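PDB 3C3J: putative tagatose-6-phosphate ketose/aldose isomerase from Escherichia coli, which is a putative enzyme of the SIS family, carrying two alpha/beta domains, each built round a five-stranded parallel sheet. Local coordinates for residues A[293-296]-A[297-301]; A[313-317]-A[318-322]; A[47-51]-A[52-56]; A[159-162]-A[163-167]. All coordinates share one frame; numbering follows the deposited sequence.

Interaction 1 of 4, residues A[293-296]-A[297-301]; sequences LDLL and AELRR
Leu299 N gives a hydrogen bond of 2.9 Å to Leu295 O, and Arg300 N a matching one of 2.9 Å to Leu296 O; Ala297 and Glu298 reach back one turn in the same way, to Leu293 O and Asp294 O. These are successive rungs of helix 288-302, the crossover helix of a beta-alpha-beta unit with strands 276-281 and 307-312. One turn apart, Leu296 and Arg300 run alongside each other in the same direction, and CD1 of Leu296 rests over the centre of one guanidinium face, 4.0 Å from Arg300 CZ. The leucine gets there by swinging CG opposite its own backbone N (chi1 -175°). The guanidinium itself bonds to backbone carbonyls: NE to Ile318, NH1 to Val308, NH2 to Pro323. Glu298 answers separately, with salt bridges to Lys269 and Arg265. Farther round the helix, Leu295 CD2 meets Leu299 CD1 at 3.7 Å, and both leucines press on Leu230 of strand 226-231. Carbonyl dipoles probably stabilise the arginine's charge, and the leucine methyl lies on the guanidinium face, where no N-H points.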
loop_
_atom_site.group_PDB
_atom_site.type_symbol
_atom_site.label_atom_id
_atom_site.label_comp_id
_atom_site.label_asym_id
_atom_site.label_seq_id
_atom_site.Cartn_x
_atom_site.Cartn_y
_atom_site.Cartn_z
ATOM N N LEU A 293 -13.405 -16.480 -0.235
ATOM C CA LEU A 293 -14.769 -16.948 -0.390
ATOM C C LEU A 293 -15.685 -16.553 0.796
ATOM O O LEU A 293 -16.853 -16.265 0.587
ATOM C CB LEU A 293 -14.766 -18.451 -0.632
ATOM C CG LEU A 293 -14.199 -18.936 -1.964
ATOM C CD1 LEU A 293 -14.345 -20.440 -2.017
ATOM C CD2 LEU A 293 -14.925 -18.300 -3.159
ATOM N N ASP A 294 -15.168 -16.518 2.022
ATOM C CA ASP A 294 -15.938 -15.981 3.155
ATOM C C ASP A 294 -16.312 -14.516 2.982
ATOM O O ASP A 294 -17.433 -14.129 3.284
ATOM C CB ASP A 294 -15.155 -16.104 4.444
ATOM C CG ASP A 294 -15.011 -17.514 4.891
ATOM O OD1 ASP A 294 -15.771 -18.394 4.405
ATOM O OD2 ASP A 294 -14.136 -17.723 5.752
ATOM N N LEU A 295 -15.379 -13.710 2.494
ATOM C CA LEU A 295 -15.676 -12.319 2.185
ATOM C C LEU A 295 -16.691 -12.179 1.016
ATOM O O LEU A 295 -17.637 -11.377 1.084
ATOM C CB LEU A 295 -14.396 -11.490 1.903
ATOM C CG LEU A 295 -15.008 -10.099 1.591
ATOM C CD1 LEU A 295 -15.086 -9.166 2.762
ATOM C CD2 LEU A 295 -14.526 -9.449 0.314
ATOM N N LEU A 296 -16.497 -12.960 -0.047
ATOM C CA LEU A 296 -17.458 -12.981 -1.151
ATOM C C LEU A 296 -18.872 -13.292 -0.631
ATOM O O LEU A 296 -19.836 -12.608 -0.963
ATOM C CB LEU A 296 -17.050 -14.028 -2.170
ATOM C CG LEU A 296 -17.868 -14.122 -3.453
ATOM C CD1 LEU A 296 -17.943 -12.741 -4.117
ATOM C CD2 LEU A 296 -17.211 -15.175 -4.359
ATOM N N ALA A 297 -18.965 -14.315 0.203
ATOM C CA ALA A 297 -20.262 -14.702 0.806
ATOM C C ALA A 297 -20.912 -13.535 1.552
ATOM O O ALA A 297 -22.127 -13.299 1.462
ATOM C CB ALA A 297 -20.071 -15.885 1.743
ATOM N N GLU A 298 -20.104 -12.812 2.306
ATOM C CA GLU A 298 -20.571 -11.660 3.050
ATOM C C GLU A 298 -21.065 -10.542 2.125
ATOM O O GLU A 298 -22.138 -9.977 2.354
ATOM C CB GLU A 298 -19.443 -11.154 3.965
ATOM C CG GLU A 298 -19.726 -9.870 4.750
ATOM C CD GLU A 298 -18.583 -9.511 5.698
ATOM O OE1 GLU A 298 -17.960 -10.451 6.269
ATOM O OE2 GLU A 298 -18.307 -8.293 5.848
ATOM N N LEU A 299 -20.310 -10.236 1.068
ATOM C CA LEU A 299 -20.751 -9.221 0.104
ATOM C C LEU A 299 -22.030 -9.637 -0.627
ATOM O O LEU A 299 -22.859 -8.795 -0.933
ATOM C CB LEU A 299 -19.640 -8.914 -0.915
ATOM C CG LEU A 299 -18.368 -8.310 -0.306
ATOM C CD1 LEU A 299 -17.422 -7.845 -1.412
ATOM C CD2 LEU A 299 -18.673 -7.182 0.678
ATOM N N ARG A 300 -22.171 -10.925 -0.911
ATOM C CA ARG A 300 -23.349 -11.444 -1.614
ATOM C C ARG A 300 -24.582 -11.384 -0.707
ATOM O O ARG A 300 -25.670 -10.942 -1.122
ATOM C CB ARG A 300 -23.105 -12.879 -2.089
ATOM C CG ARG A 300 -22.152 -12.999 -3.298
ATOM C CD ARG A 300 -22.553 -14.126 -4.224
ATOM N NE ARG A 300 -21.556 -14.507 -5.216
ATOM C CZ ARG A 300 -21.207 -13.776 -6.269
ATOM N NH1 ARG A 300 -21.719 -12.572 -6.465
ATOM N NH2 ARG A 300 -20.321 -14.258 -7.132
ATOM N N ARG A 301 -24.386 -11.785 0.539
ATOM C CA ARG A 301 -25.431 -11.730 1.553
ATOM C C ARG A 301 -25.880 -10.304 1.869
ATOM O O ARG A 301 -27.077 -10.063 2.015
ATOM C CB ARG A 301 -24.939 -12.400 2.833
ATOM C CG ARG A 301 -26.008 -12.968 3.691
ATOM C CD ARG A 301 -25.651 -12.945 5.186
ATOM N NE ARG A 301 -24.237 -13.228 5.539
ATOM C CZ ARG A 301 -23.279 -12.307 5.779
ATOM N NH1 ARG A 301 -23.511 -10.987 5.661
ATOM N NH2 ARG A 301 -22.052 -12.713 6.124
#

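Interaction 2 of 4, residues A[313-317]-A[318-322]; sequences AESSD and IVAAG
Ser316 and Val319 meet through a capping bond: Val319 N donates to Ser316 OG over 3.3 Å with an N-H...O angle of 167°. Ser316 is thus the N-cap of the short helix 317-320, which follows strand 307-312, and its hydroxyl stands in for the carbonyl that a preceding turn would have supplied. A chi1 of 69° tucks OG between the backbone N and the carbonyl carbon, where it can face the first turn. Ser316 OG is also hydrogen-bonded to a water at 3.0 Å, and that water accepts from Ile318 N at 3.3 Å, so two amides at the helix start are satisfied, one directly and one through solvent. The backbone of Ser316 contributes as well, for Ala320 N reaches Ser316 O at 2.8 Å in a nearly straight bond. The next link, Ala321 N to Asp317 O at 2.9 Å, is weak, its angle being only 119°, and Ala321 leaves helical geometry. Ser316 N, by contrast, is buried without a partner in the model. Around the cap, Val319 CG2 lies 3.5 Å from Ser316 OG and also meets Leu293, and the valine touches Ile326 of strand 324-326. A single hydroxyl thus serves a helix amide and a water, so the first turn of this surface helix finds acceptors partly in a side chain and partly in solvent.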
loop_
_atom_site.group_PDB
_atom_site.type_symbol
_atom_site.label_atom_id
_atom_site.label_comp_id
_atom_site.label_asym_id
_atom_site.label_seq_id
_atom_site.Cartn_x
_atom_site.Cartn_y
_atom_site.Cartn_z
ATOM N N ALA A 313 -10.848 -19.738 -10.764
ATOM C CA ALA A 313 -10.525 -20.958 -11.495
ATOM C C ALA A 313 -11.565 -22.057 -11.272
ATOM O O ALA A 313 -11.866 -22.793 -12.184
ATOM C CB ALA A 313 -9.170 -21.462 -11.097
ATOM N N GLU A 314 -12.080 -22.172 -10.046
ATOM C CA GLU A 314 -13.078 -23.181 -9.692
ATOM C C GLU A 314 -14.355 -22.502 -9.262
ATOM O O GLU A 314 -14.317 -21.560 -8.471
ATOM C CB GLU A 314 -12.647 -23.984 -8.478
ATOM C CG GLU A 314 -11.324 -24.689 -8.532
ATOM C CD GLU A 314 -11.126 -25.532 -7.253
ATOM O OE1 GLU A 314 -12.145 -25.786 -6.556
ATOM O OE2 GLU A 314 -9.968 -25.917 -6.931
ATOM N N SER A 315 -15.483 -22.981 -9.755
ATOM C CA SER A 315 -16.758 -22.527 -9.243
ATOM C C SER A 315 -16.991 -23.163 -7.862
ATOM O O SER A 315 -16.279 -24.079 -7.448
ATOM C CB SER A 315 -17.900 -22.862 -10.205
ATOM O OG SER A 315 -19.053 -22.121 -9.848
ATOM N N SER A 316 -17.959 -22.623 -7.138
ATOM C CA SER A 316 -18.388 -23.164 -5.861
ATOM C C SER A 316 -19.746 -22.552 -5.639
ATOM O O SER A 316 -20.165 -21.680 -6.401
ATOM C CB SER A 316 -17.427 -22.789 -4.727
ATOM O OG SER A 316 -17.484 -21.401 -4.435
ATOM N N ASP A 317 -20.440 -22.977 -4.597
ATOM C CA ASP A 317 -21.753 -22.419 -4.348
ATOM C C ASP A 317 -21.691 -20.914 -4.143
ATOM O O ASP A 317 -22.487 -20.170 -4.724
ATOM C CB ASP A 317 -22.404 -23.117 -3.156
ATOM C CG ASP A 317 -22.956 -24.487 -3.527
ATOM O OD1 ASP A 317 -23.562 -24.613 -4.628
ATOM O OD2 ASP A 317 -22.780 -25.428 -2.713
ATOM N N ILE A 318 -20.730 -20.468 -3.347
ATOM C CA ILE A 318 -20.560 -19.044 -3.086
ATOM C C ILE A 318 -20.263 -18.256 -4.376
ATOM O O ILE A 318 -20.859 -17.198 -4.640
ATOM C CB ILE A 318 -19.450 -18.800 -2.028
ATOM C CG1 ILE A 318 -19.933 -19.338 -0.662
ATOM C CG2 ILE A 318 -19.144 -17.305 -1.926
ATOM C CD1 ILE A 318 -18.883 -19.395 0.444
ATOM N N VAL A 319 -19.339 -18.783 -5.169
ATOM C CA VAL A 319 -18.936 -18.138 -6.420
ATOM C C VAL A 319 -20.108 -18.116 -7.404
ATOM O O VAL A 319 -20.359 -17.101 -8.029
ATOM C CB VAL A 319 -17.721 -18.851 -7.028
ATOM C CG1 VAL A 319 -17.529 -18.478 -8.503
ATOM C CG2 VAL A 319 -16.452 -18.569 -6.164
ATOM N N ALA A 320 -20.846 -19.224 -7.489
ATOM C CA ALA A 320 -22.047 -19.332 -8.356
ATOM C C ALA A 320 -23.326 -18.603 -7.874
ATOM O O ALA A 320 -24.251 -18.415 -8.662
ATOM C CB ALA A 320 -22.363 -20.822 -8.619
ATOM N N ALA A 321 -23.384 -18.179 -6.617
ATOM C CA ALA A 321 -24.577 -17.514 -6.055
ATOM C C ALA A 321 -24.739 -16.052 -6.482
ATOM O O ALA A 321 -25.496 -15.302 -5.856
ATOM C CB ALA A 321 -24.549 -17.599 -4.551
ATOM N N GLY A 322 -24.031 -15.647 -7.534
ATOM C CA GLY A 322 -24.155 -14.309 -8.115
ATOM C C GLY A 322 -23.208 -14.186 -9.301
ATOM O O GLY A 322 -22.610 -15.184 -9.691
HETATM O O HOH W 1 -18.519 -22.278 -1.704
#

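Interaction 3 of 4, residues A[47-51]-A[52-56]; sequences PLLRK and ENLRI
The carboxamide of Asn53 bends back beside Lys51, bringing OD1 to 3.9 Å from Lys51 CB; chi1 of 53° sets the group between the backbone N and the carbonyl carbon. The other flat group, the guanidinium of Arg55, has Asn53 CA at its edge, in its plane, and from that plane NH1 donates to Asn53 O at 2.9 Å, though it stands above the plane of that carbonyl. Both gather on a type I beta turn, Lys51 to Leu54, which carries the chain from helix 23-49 into strand 55-59, the first strand of a parallel sheet with the order 2-1-3-4-5 found in SIS domains. The turn is closed by Leu54 N bonding to Lys51 O at 3.1 Å. That bond is straight at the hydrogen (164°), yet the donor stands well above the carbonyl plane. Just before it, Lys51 N returns to Leu48 O. The lysine side chain leads away from the turn to form a salt bridge with Glu132, while Arg55 packs on Asn82 of the second subunit.

Inside the bend the contact is apolar. Leu54 turns its side chain back toward the helix, and its CD2 approaches Leu48 O at 3.6 Å and slots in near Leu49. Leu54 also touches Leu106 of the adjoining strand 105-111, just as Ile56 touches Ile108. Leu49 CD2 serves two partners at once: it is 4.0 Å from Leu54 CD2 and, with the side chains crossing at about a right angle, 3.9 Å from Ile56 CD1.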
loop_
_atom_site.group_PDB
_atom_site.type_symbol
_atom_site.label_atom_id
_atom_site.label_comp_id
_atom_site.label_asym_id
_atom_site.label_seq_id
_atom_site.Cartn_x
_atom_site.Cartn_y
_atom_site.Cartn_z
ATOM N N PRO A 47 26.905 -14.739 -8.571
ATOM C CA PRO A 47 27.807 -14.235 -7.524
ATOM C C PRO A 47 27.128 -13.293 -6.535
ATOM O O PRO A 47 27.565 -13.207 -5.375
ATOM C CB PRO A 47 28.894 -13.485 -8.302
ATOM C CG PRO A 47 28.767 -13.971 -9.709
ATOM C CD PRO A 47 27.334 -14.306 -9.911
ATOM N N LEU A 48 26.084 -12.593 -6.984
ATOM C CA LEU A 48 25.357 -11.677 -6.119
ATOM C C LEU A 48 24.458 -12.438 -5.167
ATOM O O LEU A 48 24.447 -12.183 -3.967
ATOM C CB LEU A 48 24.508 -10.707 -6.945
ATOM C CG LEU A 48 25.275 -9.867 -7.962
ATOM C CD1 LEU A 48 24.342 -8.873 -8.634
ATOM C CD2 LEU A 48 26.425 -9.158 -7.260
ATOM N N LEU A 49 23.702 -13.375 -5.723
ATOM C CA LEU A 49 22.743 -14.153 -4.976
ATOM C C LEU A 49 23.396 -15.053 -3.932
ATOM O O LEU A 49 22.727 -15.487 -3.014
ATOM C CB LEU A 49 21.889 -14.986 -5.929
ATOM C CG LEU A 49 20.957 -14.184 -6.861
ATOM C CD1 LEU A 49 20.200 -15.113 -7.824
ATOM C CD2 LEU A 49 19.974 -13.331 -6.081
ATOM N N ARG A 50 24.695 -15.313 -4.068
ATOM C CA ARG A 50 25.437 -16.049 -3.041
ATOM C C ARG A 50 25.758 -15.189 -1.810
ATOM O O ARG A 50 26.143 -15.736 -0.774
ATOM C CB ARG A 50 26.717 -16.679 -3.625
ATOM C CG ARG A 50 26.462 -17.905 -4.557
ATOM C CD ARG A 50 25.668 -19.106 -3.880
ATOM N NE ARG A 50 26.510 -20.244 -3.428
ATOM C CZ ARG A 50 26.180 -21.131 -2.467
ATOM N NH1 ARG A 50 25.016 -21.040 -1.809
ATOM N NH2 ARG A 50 27.036 -22.116 -2.144
ATOM N N LYS A 51 25.592 -13.866 -1.906
ATOM C CA LYS A 51 25.798 -12.967 -0.765
ATOM C C LYS A 51 24.615 -13.065 0.207
ATOM O O LYS A 51 23.503 -12.622 -0.092
ATOM C CB LYS A 51 25.980 -11.526 -1.233
ATOM C CG LYS A 51 27.125 -11.314 -2.197
ATOM C CD LYS A 51 27.132 -9.933 -2.793
ATOM C CE LYS A 51 28.212 -9.811 -3.847
ATOM N NZ LYS A 51 29.577 -9.898 -3.249
ATOM N N GLU A 52 24.878 -13.675 1.358
ATOM C CA GLU A 52 23.914 -13.853 2.447
ATOM C C GLU A 52 23.097 -12.595 2.764
ATOM O O GLU A 52 21.870 -12.655 2.949
ATOM C CB GLU A 52 24.683 -14.296 3.715
ATOM C CG GLU A 52 23.953 -14.080 5.084
ATOM C CD GLU A 52 24.885 -13.616 6.240
ATOM O OE1 GLU A 52 25.996 -14.192 6.423
ATOM O OE2 GLU A 52 24.485 -12.678 6.986
ATOM N N ASN A 53 23.800 -11.469 2.857
ATOM C CA ASN A 53 23.209 -10.226 3.313
ATOM C C ASN A 53 22.627 -9.335 2.187
ATOM O O ASN A 53 22.240 -8.202 2.449
ATOM C CB ASN A 53 24.246 -9.445 4.130
ATOM C CG ASN A 53 25.593 -9.246 3.381
ATOM O OD1 ASN A 53 25.872 -9.899 2.357
ATOM N ND2 ASN A 53 26.446 -8.346 3.921
ATOM N N LEU A 54 22.570 -9.847 0.955
ATOM C CA LEU A 54 22.032 -9.086 -0.173
ATOM C C LEU A 54 20.583 -8.688 0.070
ATOM O O LEU A 54 19.762 -9.513 0.488
ATOM C CB LEU A 54 22.134 -9.881 -1.479
ATOM C CG LEU A 54 21.602 -9.239 -2.763
ATOM C CD1 LEU A 54 22.477 -8.095 -3.191
ATOM C CD2 LEU A 54 21.432 -10.303 -3.889
ATOM N N ARG A 55 20.294 -7.409 -0.171
ATOM C CA ARG A 55 18.912 -6.910 -0.304
ATOM C C ARG A 55 18.588 -6.786 -1.789
ATOM O O ARG A 55 19.424 -6.326 -2.584
ATOM C CB ARG A 55 18.752 -5.553 0.371
ATOM C CG ARG A 55 18.409 -5.619 1.849
ATOM C CD ARG A 55 19.364 -6.454 2.666
ATOM N NE ARG A 55 18.908 -6.575 4.062
ATOM C CZ ARG A 55 19.426 -7.414 4.968
ATOM N NH1 ARG A 55 20.438 -8.213 4.667
ATOM N NH2 ARG A 55 18.924 -7.447 6.200
ATOM N N ILE A 56 17.383 -7.182 -2.168
ATOM C CA ILE A 56 16.941 -7.045 -3.546
ATOM C C ILE A 56 15.685 -6.178 -3.500
ATOM O O ILE A 56 14.716 -6.536 -2.864
ATOM C CB ILE A 56 16.635 -8.390 -4.221
ATOM C CG1 ILE A 56 17.812 -9.385 -4.112
ATOM C CG2 ILE A 56 16.249 -8.173 -5.676
ATOM C CD1 ILE A 56 17.485 -10.753 -4.657
#

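Interaction 4 of 4, residues A[159-162]-A[163-167]; sequences LLMP and AETHD
This is a local turn contact, in which Thr165 folds back on Pro162 just after strand 159-160, where the chain leaves one edge of the parallel sheet and heads for helix 174-187. One acceptor carries it: Pro162 O takes two bonds from the same residue. The hydroxyl, Thr165 OG1, donates at 2.7 Å and lies in the carbonyl plane, whereas Thr165 N, at 3.0 Å, comes from above that plane. A chi1 of 71° places OG1 between the backbone N and the carbonyl carbon, on the side from which it can reach the proline carbonyl. The same oxygen also sits close against the selenomethionine Met161, whose CB is 3.2 Å from Thr165 OG1.

The backbone bond opens a 3-10 segment, 163-165, continued by His166 N to Ala163 O; His166 is then the centre of an inverse gamma turn, with a weak bond from Asp167 N to Thr165 O. In this SIS domain the turn is flanked by two helices: Thr165 packs on Ala26 of helix 23-49 and on Thr178 of helix 174-187. Asp167 ties the far end down by bonding to Ser174, Ser175 and Thr173 N. Glu164 bends back beside the proline ring, bringing OE1 to 3.3 Å from Pro162 CB, while its other oxygen, OE2, makes a salt bridge with Arg29 of helix 23-49.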
loop_
_atom_site.group_PDB
_atom_site.type_symbol
_atom_site.label_atom_id
_atom_site.label_comp_id
_atom_site.label_asym_id
_atom_site.label_seq_id
_atom_site.Cartn_x
_atom_site.Cartn_y
_atom_site.Cartn_z
ATOM N N LEU A 159 18.020 -5.837 -19.047
ATOM C CA LEU A 159 17.215 -6.754 -19.813
ATOM C C LEU A 159 16.174 -5.952 -20.610
ATOM O O LEU A 159 15.329 -5.253 -20.052
ATOM C CB LEU A 159 16.588 -7.748 -18.864
ATOM C CG LEU A 159 15.747 -8.883 -19.373
ATOM C CD1 LEU A 159 16.520 -9.708 -20.419
ATOM C CD2 LEU A 159 15.357 -9.717 -18.115
ATOM N N LEU A 160 16.247 -6.083 -21.918
ATOM C CA LEU A 160 15.354 -5.369 -22.823
ATOM C C LEU A 160 14.118 -6.202 -23.152
ATOM O O LEU A 160 14.238 -7.390 -23.496
ATOM C CB LEU A 160 16.120 -5.034 -24.103
ATOM C CG LEU A 160 15.461 -4.068 -25.084
ATOM C CD1 LEU A 160 15.232 -2.685 -24.468
ATOM C CD2 LEU A 160 16.337 -3.980 -26.368
HETATM N N MSE A 161 12.941 -5.588 -23.078
HETATM C CA MSE A 161 11.681 -6.295 -23.368
HETATM C C MSE A 161 11.484 -6.284 -24.889
HETATM O O MSE A 161 12.154 -5.493 -25.585
HETATM C CB MSE A 161 10.506 -5.609 -22.668
HETATM C CG MSE A 161 10.581 -5.594 -21.171
HETATM SE SE MSE A 161 10.617 -7.394 -20.399
HETATM C CE MSE A 161 12.560 -7.778 -20.291
ATOM N N PRO A 162 10.608 -7.168 -25.417
ATOM C CA PRO A 162 10.325 -7.115 -26.854
ATOM C C PRO A 162 9.796 -5.746 -27.296
ATOM O O PRO A 162 9.105 -5.055 -26.548
ATOM C CB PRO A 162 9.290 -8.230 -27.055
ATOM C CG PRO A 162 9.545 -9.163 -25.854
ATOM C CD PRO A 162 9.860 -8.245 -24.757
ATOM N N ALA A 163 10.166 -5.355 -28.502
ATOM C CA ALA A 163 9.886 -4.019 -29.020
ATOM C C ALA A 163 8.418 -3.619 -28.944
ATOM O O ALA A 163 8.118 -2.469 -28.641
ATOM C CB ALA A 163 10.384 -3.892 -30.440
ATOM N N GLU A 164 7.500 -4.554 -29.200
ATOM C CA GLU A 164 6.072 -4.227 -29.188
ATOM C C GLU A 164 5.541 -3.839 -27.818
ATOM O O GLU A 164 4.451 -3.267 -27.720
ATOM C CB GLU A 164 5.212 -5.367 -29.750
ATOM C CG GLU A 164 5.088 -6.651 -28.863
ATOM C CD GLU A 164 6.195 -7.656 -29.079
ATOM O OE1 GLU A 164 7.302 -7.243 -29.472
ATOM O OE2 GLU A 164 5.940 -8.871 -28.862
ATOM N N THR A 165 6.301 -4.129 -26.771
ATOM C CA THR A 165 5.858 -3.816 -25.408
ATOM C C THR A 165 6.211 -2.387 -24.968
ATOM O O THR A 165 5.891 -2.015 -23.851
ATOM C CB THR A 165 6.393 -4.830 -24.354
ATOM O OG1 THR A 165 7.814 -4.645 -24.168
ATOM C CG2 THR A 165 6.086 -6.255 -24.771
ATOM N N HIS A 166 6.857 -1.587 -25.825
ATOM C CA HIS A 166 7.035 -0.161 -25.539
ATOM C C HIS A 166 5.692 0.489 -25.875
ATOM O O HIS A 166 5.530 1.077 -26.946
ATOM C CB HIS A 166 8.169 0.445 -26.359
ATOM C CG HIS A 166 8.542 1.849 -25.954
ATOM N ND1 HIS A 166 9.726 2.439 -26.333
ATOM C CD2 HIS A 166 7.908 2.763 -25.178
ATOM C CE1 HIS A 166 9.791 3.667 -25.841
ATOM N NE2 HIS A 166 8.697 3.890 -25.139
ATOM N N ASP A 167 4.731 0.339 -24.957
ATOM C CA ASP A 167 3.330 0.690 -25.196
ATOM C C ASP A 167 3.174 2.151 -25.605
ATOM O O ASP A 167 3.745 3.054 -24.961
ATOM C CB ASP A 167 2.470 0.440 -23.946
ATOM C CG ASP A 167 2.326 -1.036 -23.587
ATOM O OD1 ASP A 167 2.314 -1.919 -24.488
ATOM O OD2 ASP A 167 2.181 -1.307 -22.372
#

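Overall arrangement
The four contacts divide between the two SIS domains. Interactions 1 and 2 belong to one and touch directly, chiefly through Arg300 and the backbone of 318-322; their centres are about 11 Å apart. Interactions 3 and 4 reach the other domain's sheet at different strands and stay about 13 Å apart at their nearest atoms; from interaction 1 to interaction 3 the centres are about 43 Å apart. Interaction 2 is a surface contact, ruled by capping and water, while the other three are partly buried. Regular helix bonds dominate interaction 1, leucine and isoleucine packing interaction 3, and a doubly used carbonyl interaction 4. Helix 23-49 links the last two: its final residues form part of interaction 3, and earlier ones flank interaction 4.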